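Local coordinates for flagellar hook associated protein type 3 FlgL (Legionella pneumophila subsp. pneumophila, PDB 5YTI) that probably serves as a structural protein of the bacterial flagellum, a flagellin-family component that joins the hook to the filament, at residues F136-K140 against Y156-T161; L122-N126 against T143-S147; L171-D177 against R348-L352; E104-K108 against N306-T312. All blocks are in the same frame, centred on the assembly; numbering follows the deposited sequence.

Contact 1. Residues F136-K140 against Y156-T161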
loop_
_atom_site.group_PDB
_atom_site.type_symbol
_atom_site.label_atom_id
_atom_site.label_comp_id
_atom_site.label_asym_id
_atom_site.label_seq_id
_atom_site.Cartn_x
_atom_site.Cartn_y
_atom_site.Cartn_z
ATOM N N PHE A 136 12.122 15.142 -0.405
ATOM C CA PHE A 136 11.206 14.088 0.020
ATOM C C PHE A 136 11.300 13.777 1.507
ATOM O O PHE A 136 10.984 12.690 1.955
ATOM C CB PHE A 136 11.470 12.818 -0.779
ATOM C CG PHE A 136 11.186 12.946 -2.242
ATOM C CD1 PHE A 136 9.940 13.346 -2.687
ATOM C CD2 PHE A 136 12.150 12.631 -3.176
ATOM C CE1 PHE A 136 9.664 13.458 -4.043
ATOM C CE2 PHE A 136 11.877 12.734 -4.531
ATOM C CZ PHE A 136 10.631 13.149 -4.964
ATOM N N SER A 137 11.724 14.749 2.283
ATOM C CA SER A 137 11.923 14.509 3.694
ATOM C C SER A 137 10.778 15.019 4.559
ATOM O O SER A 137 10.721 14.706 5.749
ATOM C CB SER A 137 13.208 15.184 4.128
ATOM O OG SER A 137 13.205 16.511 3.658
ATOM N N GLY A 138 9.868 15.798 3.981
ATOM C CA GLY A 138 8.756 16.366 4.753
ATOM C C GLY A 138 9.189 17.616 5.471
ATOM O O GLY A 138 10.051 18.313 5.003
ATOM N N SER A 139 8.612 17.912 6.621
ATOM C CA SER A 139 8.997 19.140 7.324
ATOM C C SER A 139 10.466 19.141 7.746
ATOM O O SER A 139 11.007 20.203 8.011
ATOM C CB SER A 139 8.176 19.340 8.580
ATOM O OG SER A 139 8.860 18.740 9.660
ATOM N N LYS A 140 11.093 17.970 7.854
ATOM C CA LYS A 140 12.496 17.869 8.303
ATOM C C LYS A 140 13.492 18.197 7.205
ATOM O O LYS A 140 14.249 17.345 6.769
ATOM C CB LYS A 140 12.772 16.477 8.879
ATOM C CG LYS A 140 12.627 16.415 10.396
ATOM C CD LYS A 140 11.686 15.311 10.863
ATOM C CE LYS A 140 12.245 13.915 10.637
ATOM N NZ LYS A 140 12.937 13.357 11.828
ATOM N N TYR A 156 13.441 5.308 6.636
ATOM C CA TYR A 156 13.074 6.674 6.272
ATOM C C TYR A 156 13.165 7.583 7.509
ATOM O O TYR A 156 12.547 7.328 8.561
ATOM C CB TYR A 156 11.660 6.679 5.665
ATOM C CG TYR A 156 11.140 8.045 5.353
ATOM C CD1 TYR A 156 11.677 8.791 4.320
ATOM C CD2 TYR A 156 10.111 8.593 6.086
ATOM C CE1 TYR A 156 11.205 10.054 4.037
ATOM C CE2 TYR A 156 9.627 9.862 5.813
ATOM C CZ TYR A 156 10.177 10.585 4.789
ATOM O OH TYR A 156 9.713 11.840 4.523
ATOM N N ASN A 157 13.960 8.634 7.369
ATOM C CA ASN A 157 14.321 9.493 8.495
ATOM C C ASN A 157 13.600 10.834 8.414
ATOM O O ASN A 157 13.844 11.737 9.216
ATOM C CB ASN A 157 15.849 9.711 8.552
ATOM C CG ASN A 157 16.619 8.414 8.467
ATOM O OD1 ASN A 157 17.411 8.236 7.547
ATOM N ND2 ASN A 157 16.367 7.482 9.403
ATOM N N GLY A 158 12.715 10.966 7.444
ATOM C CA GLY A 158 11.885 12.152 7.373
ATOM C C GLY A 158 10.641 11.979 8.226
ATOM O O GLY A 158 10.623 11.147 9.159
ATOM N N ASP A 159 9.621 12.797 7.902
ATOM C CA ASP A 159 8.242 12.675 8.446
ATOM C C ASP A 159 7.212 12.705 7.308
ATOM O O ASP A 159 7.574 12.831 6.109
ATOM C CB ASP A 159 7.926 13.754 9.517
ATOM C CG ASP A 159 7.811 15.175 8.944
ATOM O OD1 ASP A 159 7.421 15.317 7.779
ATOM O OD2 ASP A 159 8.092 16.163 9.667
ATOM N N SER A 160 5.937 12.583 7.673
ATOM C CA SER A 160 4.878 12.663 6.669
ATOM C C SER A 160 4.226 14.044 6.510
ATOM O O SER A 160 3.065 14.073 6.214
ATOM C CB SER A 160 3.781 11.640 6.992
ATOM O OG SER A 160 4.297 10.332 7.153
ATOM N N THR A 161 4.935 15.165 6.668
ATOM C CA THR A 161 4.279 16.476 6.737
ATOM C C THR A 161 4.444 17.368 5.513
ATOM O O THR A 161 5.541 17.801 5.167
ATOM C CB THR A 161 4.710 17.242 8.003
ATOM O OG1 THR A 161 4.219 16.538 9.139
ATOM C CG2 THR A 161 4.153 18.670 8.049
#
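S137 and G158 bring their CA atoms to 4.4 Å where two irregular loops run against each other, and one backbone bond, from D159 N to S137 O (3.1 Å), ties them. The carboxylate of D159 makes the side-chain bonds to S139. Its CG sits between the backbone N and the carbonyl carbon (chi1 69°), which turns both oxygens to the other loop: OD2 takes the hydroxyl of S139 through its syn lone pair, OG to OD2 2.7 Å, while OD1 receives S139 N at 3.1 Å. OD1 also accepts T161 N, two residues further on, at 2.7 Å, closing an Asx turn; the two N-H groups reach it from opposite faces of the carboxylate plane. This turn lies in the loop between strands 154-156 and 164-168 and faces the loop that follows helix 104-125. G138 passes close by the carboxylate, its CA 3.5 Å from D159 OD1, and its backbone angles call for glycine. The Y156 hydroxyl lies 3.0 Å from F136 O, which sits at the ring edge, and 2.8 Å from D159 O, two acceptors for one proton. Y156 of the second subunit packs against S160 and T161.

Contact 2. Residues L122-N126 against T143-S147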
loop_
_atom_site.group_PDB
_atom_site.type_symbol
_atom_site.label_atom_id
_atom_site.label_comp_id
_atom_site.label_asym_id
_atom_site.label_seq_id
_atom_site.Cartn_x
_atom_site.Cartn_y
_atom_site.Cartn_z
ATOM N N LEU A 122 18.032 5.593 -4.879
ATOM C CA LEU A 122 18.410 6.252 -3.612
ATOM C C LEU A 122 18.846 7.725 -3.803
ATOM O O LEU A 122 18.686 8.541 -2.898
ATOM C CB LEU A 122 19.525 5.468 -2.890
ATOM C CG LEU A 122 19.114 4.076 -2.419
ATOM C CD1 LEU A 122 20.287 3.132 -2.234
ATOM C CD2 LEU A 122 18.306 4.177 -1.129
ATOM N N ASP A 123 19.434 8.037 -4.961
ATOM C CA ASP A 123 19.901 9.386 -5.240
ATOM C C ASP A 123 18.634 10.214 -5.441
ATOM O O ASP A 123 18.506 11.298 -4.864
ATOM C CB ASP A 123 20.819 9.450 -6.486
ATOM C CG ASP A 123 22.230 8.829 -6.255
ATOM O OD1 ASP A 123 22.471 8.316 -5.146
ATOM O OD2 ASP A 123 23.098 8.856 -7.179
ATOM N N TYR A 124 17.671 9.671 -6.201
ATOM C CA TYR A 124 16.405 10.382 -6.465
ATOM C C TYR A 124 15.631 10.607 -5.175
ATOM O O TYR A 124 15.109 11.692 -4.925
ATOM C CB TYR A 124 15.530 9.638 -7.481
ATOM C CG TYR A 124 16.169 9.365 -8.845
ATOM C CD1 TYR A 124 17.064 10.259 -9.431
ATOM C CD2 TYR A 124 15.842 8.235 -9.556
ATOM C CE1 TYR A 124 17.636 10.020 -10.673
ATOM C CE2 TYR A 124 16.401 7.983 -10.797
ATOM C CZ TYR A 124 17.299 8.876 -11.353
ATOM O OH TYR A 124 17.846 8.588 -12.580
ATOM N N ALA A 125 15.576 9.592 -4.332
ATOM C CA ALA A 125 14.871 9.753 -3.073
ATOM C C ALA A 125 15.553 10.794 -2.205
ATOM O O ALA A 125 14.910 11.457 -1.398
ATOM C CB ALA A 125 14.794 8.437 -2.338
ATOM N N ASN A 126 16.863 10.937 -2.363
ATOM C CA ASN A 126 17.624 11.830 -1.494
ATOM C C ASN A 126 17.992 13.137 -2.209
ATOM O O ASN A 126 18.941 13.840 -1.806
ATOM C CB ASN A 126 18.882 11.122 -0.968
ATOM C CG ASN A 126 18.564 10.000 -0.006
ATOM O OD1 ASN A 126 17.685 10.117 0.835
ATOM N ND2 ASN A 126 19.272 8.901 -0.132
ATOM N N THR A 143 17.337 16.818 7.082
ATOM C CA THR A 143 17.596 15.381 7.318
ATOM C C THR A 143 17.499 14.565 6.017
ATOM O O THR A 143 16.522 14.669 5.311
ATOM C CB THR A 143 16.611 14.804 8.343
ATOM O OG1 THR A 143 16.619 15.632 9.502
ATOM C CG2 THR A 143 16.982 13.400 8.752
ATOM N N GLN A 144 18.523 13.769 5.705
ATOM C CA GLN A 144 18.546 12.963 4.493
ATOM C C GLN A 144 17.413 11.960 4.641
ATOM O O GLN A 144 17.274 11.314 5.687
ATOM C CB GLN A 144 19.906 12.250 4.349
ATOM C CG GLN A 144 20.293 11.826 2.929
ATOM C CD GLN A 144 21.464 10.846 2.867
ATOM O OE1 GLN A 144 21.379 9.733 3.362
ATOM N NE2 GLN A 144 22.546 11.252 2.229
ATOM N N PRO A 145 16.550 11.862 3.629
ATOM C CA PRO A 145 15.342 11.067 3.877
ATOM C C PRO A 145 15.548 9.560 3.974
ATOM O O PRO A 145 14.979 8.939 4.861
ATOM C CB PRO A 145 14.420 11.427 2.699
ATOM C CG PRO A 145 15.268 12.149 1.716
ATOM C CD PRO A 145 16.384 12.780 2.495
ATOM N N VAL A 146 16.338 8.984 3.062
ATOM C CA VAL A 146 16.529 7.538 2.995
ATOM C C VAL A 146 17.982 7.132 3.161
ATOM O O VAL A 146 18.859 7.589 2.395
ATOM C CB VAL A 146 16.041 6.983 1.660
ATOM C CG1 VAL A 146 15.953 5.463 1.724
ATOM C CG2 VAL A 146 14.672 7.551 1.324
ATOM N N SER A 147 18.215 6.274 4.162
ATOM C CA SER A 147 19.531 5.696 4.445
ATOM C C SER A 147 19.394 4.223 4.836
ATOM O O SER A 147 18.281 3.726 4.979
ATOM C CB SER A 147 20.205 6.447 5.580
ATOM O OG SER A 147 19.535 6.206 6.809
#
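N126 and V146 are joined by a pair of hydrogen bonds between one side-chain amide and one residue's backbone. N126 is the first residue to leave helical geometry at the end of helix 104-125, and its side chain reaches the start of strand 146-148. With CG anti to its own carbonyl carbon (chi1 -68°), the chain leads from CB, which points across rather than at the strand, to a tip that closes on it. CG comes to 3.4 Å from V146 O, and the amide lies stacked over that of Q144, the two planes 22° apart. At the tip the branches divide the work. OD1 accepts V146 N at 2.8 Å with the donor in the carbonyl plane, and the N-H is nearly straight on it (161°). ND2 gives a proton to V146 O at 2.9 Å, on a lone pair of that carbonyl. OD1 also touches the P145 ring, whose CG lies 3.3 Å away and rests at the same time against A125 O. V146 also spreads its methyls along the helix: CG2 meets A125 CB at 3.8 Å and CG1 meets L122 CD2 at 3.9 Å, the leucine crossing the valine at about a right angle. F297 of helix 296-307 touches all three of these apolar residues. With both the N-H and the C=O of V146 taken by the two ends of one amide, the asparagine in effect takes the place a neighbouring strand would have, and the paired bonds fix which way round its amide is turned.

Contact 3. Residues L171-D177 against R348-L352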
loop_
_atom_site.group_PDB
_atom_site.type_symbol
_atom_site.label_atom_id
_atom_site.label_comp_id
_atom_site.label_asym_id
_atom_site.label_seq_id
_atom_site.Cartn_x
_atom_site.Cartn_y
_atom_site.Cartn_z
ATOM N N LEU A 171 -7.587 29.019 -1.165
ATOM C CA LEU A 171 -7.029 27.771 -1.690
ATOM C C LEU A 171 -5.608 27.517 -1.194
ATOM O O LEU A 171 -4.694 28.310 -1.430
ATOM C CB LEU A 171 -7.065 27.749 -3.222
ATOM C CG LEU A 171 -6.696 26.416 -3.873
ATOM C CD1 LEU A 171 -7.670 25.339 -3.406
ATOM C CD2 LEU A 171 -6.665 26.546 -5.401
ATOM N N LEU A 172 -5.446 26.410 -0.484
ATOM C CA LEU A 172 -4.137 25.928 -0.103
ATOM C C LEU A 172 -3.783 24.793 -1.074
ATOM O O LEU A 172 -4.648 24.035 -1.491
ATOM C CB LEU A 172 -4.150 25.443 1.352
ATOM C CG LEU A 172 -4.070 26.457 2.502
ATOM C CD1 LEU A 172 -5.092 27.571 2.297
ATOM C CD2 LEU A 172 -4.247 25.797 3.882
ATOM N N VAL A 173 -2.510 24.696 -1.442
ATOM C CA VAL A 173 -1.991 23.641 -2.343
ATOM C C VAL A 173 -0.697 23.023 -1.772
ATOM O O VAL A 173 0.174 23.733 -1.279
ATOM C CB VAL A 173 -1.645 24.224 -3.725
ATOM C CG1 VAL A 173 -0.882 23.218 -4.577
ATOM C CG2 VAL A 173 -2.907 24.684 -4.414
ATOM N N ALA A 174 -0.543 21.705 -1.849
ATOM C CA ALA A 174 0.654 21.069 -1.274
ATOM C C ALA A 174 1.837 21.190 -2.229
ATOM O O ALA A 174 1.691 20.883 -3.402
ATOM C CB ALA A 174 0.378 19.607 -0.951
ATOM N N VAL A 175 2.999 21.617 -1.737
ATOM C CA VAL A 175 4.113 21.876 -2.632
ATOM C C VAL A 175 5.188 20.825 -2.549
ATOM O O VAL A 175 6.283 21.022 -3.075
ATOM C CB VAL A 175 4.765 23.236 -2.370
ATOM C CG1 VAL A 175 3.727 24.332 -2.434
ATOM C CG2 VAL A 175 5.472 23.246 -1.027
ATOM N N ASN A 176 4.893 19.714 -1.889
ATOM C CA ASN A 176 5.839 18.606 -1.805
ATOM C C ASN A 176 5.113 17.321 -1.554
ATOM O O ASN A 176 3.917 17.308 -1.249
ATOM C CB ASN A 176 6.867 18.831 -0.683
ATOM C CG ASN A 176 6.254 18.816 0.703
ATOM O OD1 ASN A 176 5.327 19.551 1.004
ATOM N ND2 ASN A 176 6.799 17.993 1.560
ATOM N N ASP A 177 5.850 16.231 -1.701
ATOM C CA ASP A 177 5.405 14.928 -1.226
ATOM C C ASP A 177 6.480 14.373 -0.292
ATOM O O ASP A 177 7.566 14.954 -0.181
ATOM C CB ASP A 177 5.153 13.981 -2.384
ATOM C CG ASP A 177 4.039 14.447 -3.301
ATOM O OD1 ASP A 177 4.323 15.242 -4.224
ATOM O OD2 ASP A 177 2.884 13.982 -3.135
ATOM N N ARG A 348 -2.658 19.250 -9.003
ATOM C CA ARG A 348 -2.238 20.438 -8.285
ATOM C C ARG A 348 -1.747 21.522 -9.228
ATOM O O ARG A 348 -2.075 22.689 -9.079
ATOM C CB ARG A 348 -1.160 20.082 -7.271
ATOM C CG ARG A 348 -1.729 19.452 -6.020
ATOM C CD ARG A 348 -0.633 19.111 -5.054
ATOM N NE ARG A 348 -0.128 17.768 -5.246
ATOM C CZ ARG A 348 1.001 17.298 -4.714
ATOM N NH1 ARG A 348 1.789 18.053 -3.959
ATOM N NH2 ARG A 348 1.364 16.046 -4.962
ATOM N N LEU A 349 -0.971 21.149 -10.216
ATOM C CA LEU A 349 -0.603 22.114 -11.207
ATOM C C LEU A 349 -1.843 22.685 -11.878
ATOM O O LEU A 349 -1.856 23.852 -12.210
ATOM C CB LEU A 349 0.300 21.483 -12.246
ATOM C CG LEU A 349 1.667 21.002 -11.743
ATOM C CD1 LEU A 349 2.397 20.088 -12.742
ATOM C CD2 LEU A 349 2.529 22.196 -11.366
ATOM N N ASN A 350 -2.883 21.879 -12.102
ATOM C CA ASN A 350 -4.083 22.418 -12.750
ATOM C C ASN A 350 -4.822 23.340 -11.767
ATOM O O ASN A 350 -5.476 24.299 -12.187
ATOM C CB ASN A 350 -4.987 21.326 -13.346
ATOM C CG ASN A 350 -4.501 20.830 -14.715
ATOM O OD1 ASN A 350 -4.103 21.611 -15.586
ATOM N ND2 ASN A 350 -4.547 19.521 -14.910
ATOM N N GLN A 351 -4.689 23.076 -10.463
ATOM C CA GLN A 351 -5.208 24.007 -9.426
ATOM C C GLN A 351 -4.448 25.351 -9.459
ATOM O O GLN A 351 -5.029 26.394 -9.184
ATOM C CB GLN A 351 -5.160 23.380 -8.003
ATOM C CG GLN A 351 -6.367 22.496 -7.634
ATOM C CD GLN A 351 -6.451 22.147 -6.146
ATOM O OE1 GLN A 351 -5.490 21.638 -5.545
ATOM N NE2 GLN A 351 -7.611 22.429 -5.542
ATOM N N LEU A 352 -3.160 25.304 -9.808
ATOM C CA LEU A 352 -2.309 26.484 -9.861
ATOM C C LEU A 352 -2.551 27.315 -11.098
ATOM O O LEU A 352 -2.754 28.520 -10.984
ATOM C CB LEU A 352 -0.832 26.107 -9.792
ATOM C CG LEU A 352 -0.387 25.420 -8.488
ATOM C CD1 LEU A 352 1.066 24.959 -8.568
ATOM C CD2 LEU A 352 -0.602 26.339 -7.288
#
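R348 and D177 approach from opposite directions, the arginine coming off helix 316-374 and the aspartate from the loop after strand 171-174. Their flat groups are strongly turned, the carboxylate and guanidinium planes standing 68° apart, so NH2 alone spans the carboxylate: it lies 3.1 Å from D177 OD2 and 3.2 Å from D177 OD1, meeting both on the syn side. The straighter of the two bonds is that to OD1. A bend at chi3 (-91°) swings the guanidinium along the backbone of the strand, where NH1 donates to A174 O at 2.9 Å. That carbonyl is approached from well above its plane, whereas it lies in the plane of the guanidinium, at the edge. The same NH2 has a second acidic partner in D344, a salt bridge on the arginine's own helix, and E76 of helix 49-96 stands close to D177 OD1; the arginine would probably ease the repulsion between those like charges.

Behind the polar end the packing is mostly apolar, with the Q351 amide at its edge. V173 crosses the R348 chain obliquely, CG1 to R348 CG 4.1 Å, and its other methyl meets L352, CG2 to CD2 4.0 Å. Q351 runs past V173 in the opposite sense and brings NE2 to 3.6 Å from L171 CD1. The strand segment and helix segment run at 143°, their axes 9.1 Å apart. This is a two-stranded antiparallel hairpin, 164-168 with 171-174, laid with one face on the long helix 316-374 of the rod-like helical bundle found in flagellin-family proteins.

Contact 4. Residues E104-K108 against N306-T312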
loop_
_atom_site.group_PDB
_atom_site.type_symbol
_atom_site.label_atom_id
_atom_site.label_comp_id
_atom_site.label_asym_id
_atom_site.label_seq_id
_atom_site.Cartn_x
_atom_site.Cartn_y
_atom_site.Cartn_z
ATOM N N GLU A 104 23.925 -18.271 -16.174
ATOM C CA GLU A 104 24.290 -17.733 -14.876
ATOM C C GLU A 104 25.106 -16.431 -15.016
ATOM O O GLU A 104 24.937 -15.507 -14.219
ATOM C CB GLU A 104 25.107 -18.754 -14.086
ATOM C CG GLU A 104 24.296 -19.623 -13.139
ATOM C CD GLU A 104 25.036 -19.916 -11.837
ATOM O OE1 GLU A 104 26.082 -19.265 -11.596
ATOM O OE2 GLU A 104 24.576 -20.779 -11.045
ATOM N N GLU A 105 25.985 -16.371 -16.022
ATOM C CA GLU A 105 26.840 -15.200 -16.263
ATOM C C GLU A 105 26.019 -13.992 -16.679
ATOM O O GLU A 105 26.290 -12.865 -16.258
ATOM C CB GLU A 105 27.865 -15.508 -17.364
ATOM C CG GLU A 105 28.995 -14.494 -17.513
ATOM C CD GLU A 105 29.843 -14.737 -18.766
ATOM O OE1 GLU A 105 31.025 -15.143 -18.612
ATOM O OE2 GLU A 105 29.334 -14.531 -19.906
ATOM N N ASP A 106 25.037 -14.220 -17.540
ATOM C CA ASP A 106 24.175 -13.143 -17.988
ATOM C C ASP A 106 23.475 -12.522 -16.761
ATOM O O ASP A 106 23.392 -11.297 -16.622
ATOM C CB ASP A 106 23.137 -13.679 -18.991
ATOM C CG ASP A 106 23.711 -13.928 -20.394
ATOM O OD1 ASP A 106 24.232 -12.964 -21.013
ATOM O OD2 ASP A 106 23.587 -15.087 -20.893
ATOM N N ARG A 107 22.996 -13.389 -15.871
ATOM C CA ARG A 107 22.151 -12.980 -14.754
ATOM C C ARG A 107 22.983 -12.277 -13.723
ATOM O O ARG A 107 22.561 -11.272 -13.188
ATOM C CB ARG A 107 21.415 -14.181 -14.130
ATOM C CG ARG A 107 20.350 -14.791 -15.044
ATOM C CD ARG A 107 19.782 -16.138 -14.576
ATOM N NE ARG A 107 18.443 -16.020 -14.009
ATOM C CZ ARG A 107 18.200 -15.957 -12.705
ATOM N NH1 ARG A 107 16.954 -15.834 -12.251
ATOM N NH2 ARG A 107 19.208 -16.021 -11.838
ATOM N N LYS A 108 24.179 -12.781 -13.450
ATOM C CA LYS A 108 24.999 -12.162 -12.415
ATOM C C LYS A 108 25.427 -10.803 -12.908
ATOM O O LYS A 108 25.839 -9.962 -12.116
ATOM C CB LYS A 108 26.206 -13.037 -11.945
ATOM C CG LYS A 108 27.372 -13.266 -12.929
ATOM C CD LYS A 108 28.758 -13.492 -12.269
ATOM C CE LYS A 108 29.714 -12.298 -12.478
ATOM N NZ LYS A 108 31.026 -12.370 -11.761
ATOM N N ASN A 306 18.015 -12.501 -5.979
ATOM C CA ASN A 306 17.450 -13.564 -6.814
ATOM C C ASN A 306 18.259 -13.827 -8.090
ATOM O O ASN A 306 18.473 -14.956 -8.507
ATOM C CB ASN A 306 16.042 -13.164 -7.221
ATOM C CG ASN A 306 15.101 -14.336 -7.262
ATOM O OD1 ASN A 306 14.926 -15.011 -6.265
ATOM N ND2 ASN A 306 14.471 -14.571 -8.409
ATOM N N LEU A 307 18.699 -12.768 -8.736
ATOM C CA LEU A 307 19.530 -12.935 -9.904
ATOM C C LEU A 307 20.824 -13.672 -9.593
ATOM O O LEU A 307 21.442 -14.212 -10.495
ATOM C CB LEU A 307 19.845 -11.569 -10.496
ATOM C CG LEU A 307 18.612 -10.997 -11.152
ATOM C CD1 LEU A 307 18.868 -9.570 -11.584
ATOM C CD2 LEU A 307 18.257 -11.908 -12.319
ATOM N N ASN A 308 21.230 -13.659 -8.322
ATOM C CA ASN A 308 22.457 -14.316 -7.845
ATOM C C ASN A 308 22.256 -15.744 -7.324
ATOM O O ASN A 308 23.212 -16.397 -6.967
ATOM C CB ASN A 308 23.112 -13.477 -6.730
ATOM C CG ASN A 308 23.827 -12.248 -7.261
ATOM O OD1 ASN A 308 24.432 -12.267 -8.347
ATOM N ND2 ASN A 308 23.769 -11.167 -6.493
ATOM N N LYS A 309 21.030 -16.239 -7.267
ATOM C CA LYS A 309 20.809 -17.597 -6.789
ATOM C C LYS A 309 21.391 -18.564 -7.801
ATOM O O LYS A 309 21.527 -18.216 -8.956
ATOM C CB LYS A 309 19.310 -17.910 -6.642
ATOM C CG LYS A 309 18.565 -17.092 -5.603
ATOM C CD LYS A 309 18.967 -17.452 -4.181
ATOM C CE LYS A 309 19.202 -16.196 -3.341
ATOM N NZ LYS A 309 19.750 -16.488 -1.988
ATOM N N PRO A 310 21.715 -19.789 -7.373
ATOM C CA PRO A 310 22.004 -20.833 -8.354
ATOM C C PRO A 310 20.881 -20.972 -9.381
ATOM O O PRO A 310 19.732 -21.115 -8.999
ATOM C CB PRO A 310 22.096 -22.109 -7.494
ATOM C CG PRO A 310 22.435 -21.648 -6.116
ATOM C CD PRO A 310 21.884 -20.252 -5.978
ATOM N N TYR A 311 21.238 -20.936 -10.659
ATOM C CA TYR A 311 20.291 -21.061 -11.781
ATOM C C TYR A 311 20.967 -21.912 -12.880
ATOM O O TYR A 311 21.284 -21.398 -13.973
ATOM C CB TYR A 311 19.911 -19.652 -12.328
ATOM C CG TYR A 311 18.633 -19.500 -13.204
ATOM C CD1 TYR A 311 17.378 -19.272 -12.626
ATOM C CD2 TYR A 311 18.699 -19.514 -14.594
ATOM C CE1 TYR A 311 16.234 -19.108 -13.398
ATOM C CE2 TYR A 311 17.556 -19.350 -15.369
ATOM C CZ TYR A 311 16.332 -19.145 -14.765
ATOM O OH TYR A 311 15.209 -18.978 -15.530
ATOM N N THR A 312 21.222 -23.193 -12.575
ATOM C CA THR A 312 21.748 -24.168 -13.566
ATOM C C THR A 312 20.833 -25.411 -13.703
ATOM O O THR A 312 20.426 -25.771 -14.800
ATOM C CB THR A 312 23.213 -24.577 -13.250
ATOM O OG1 THR A 312 23.397 -24.647 -11.831
ATOM C CG2 THR A 312 24.229 -23.559 -13.843
#
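R107 lays its guanidinium flat on the ring of Y311, the planes 4° apart and CZ 3.7 Å from the ring centroid, only 22° off the ring normal, a cation-pi contact over the face. CD, a step back along the arginine chain, adds a CH-pi contact to the same face at 4.0 Å. On the opposite face of the guanidinium lies L307, whose CD2 approaches CZ to 4.1 Å, so the charged group is sandwiched between an aromatic ring and a methyl. A bend at chi3 (105°) turns the group into this slot. NH1 is used for polar contact, bonding to A97 O in the loop before helix 104-125. At the first turn of that helix, E104 takes Y311 N in a weak bond, 3.4 Å to OE2, and its CG packs on T312 CG2. T312 in turn is bonded to E316 at the start of helix 316-374, while T320 of that helix touches both R107 and Y311. The contact thus fastens the beginning of helix 104-125 to the turn between helices 296-307 and 316-374. The guanidinium can give both faces to pi and apolar contact while NH1 bonds A97 O, and dispersion and cation-pi attraction probably supply much of the hold.

How the contacts relate
Helix 104-125 links two of the sites: contact 4 lies at its start and contact 2 at its end, about 29 Å apart between centres. Contact 1 follows directly, its centre about 10 Å from that of contact 2, and the two touch, with N157 N 2.7 Å from P145 O; their segments alternate along the chain. Contact 3, about 18 Å from contact 1 between centres, brings in helix 316-374; F136 packs on D177, and N176 lies beside G138 and T161. The centres of contacts 3 and 4 are about 46 Å apart on opposite sides of the chain's centre, and their segments also alternate. Contacts 1 and 2 are nested in the loop that contact 4 closes, so early and late parts of the chain are joined at widely separated points of one elongated bundle.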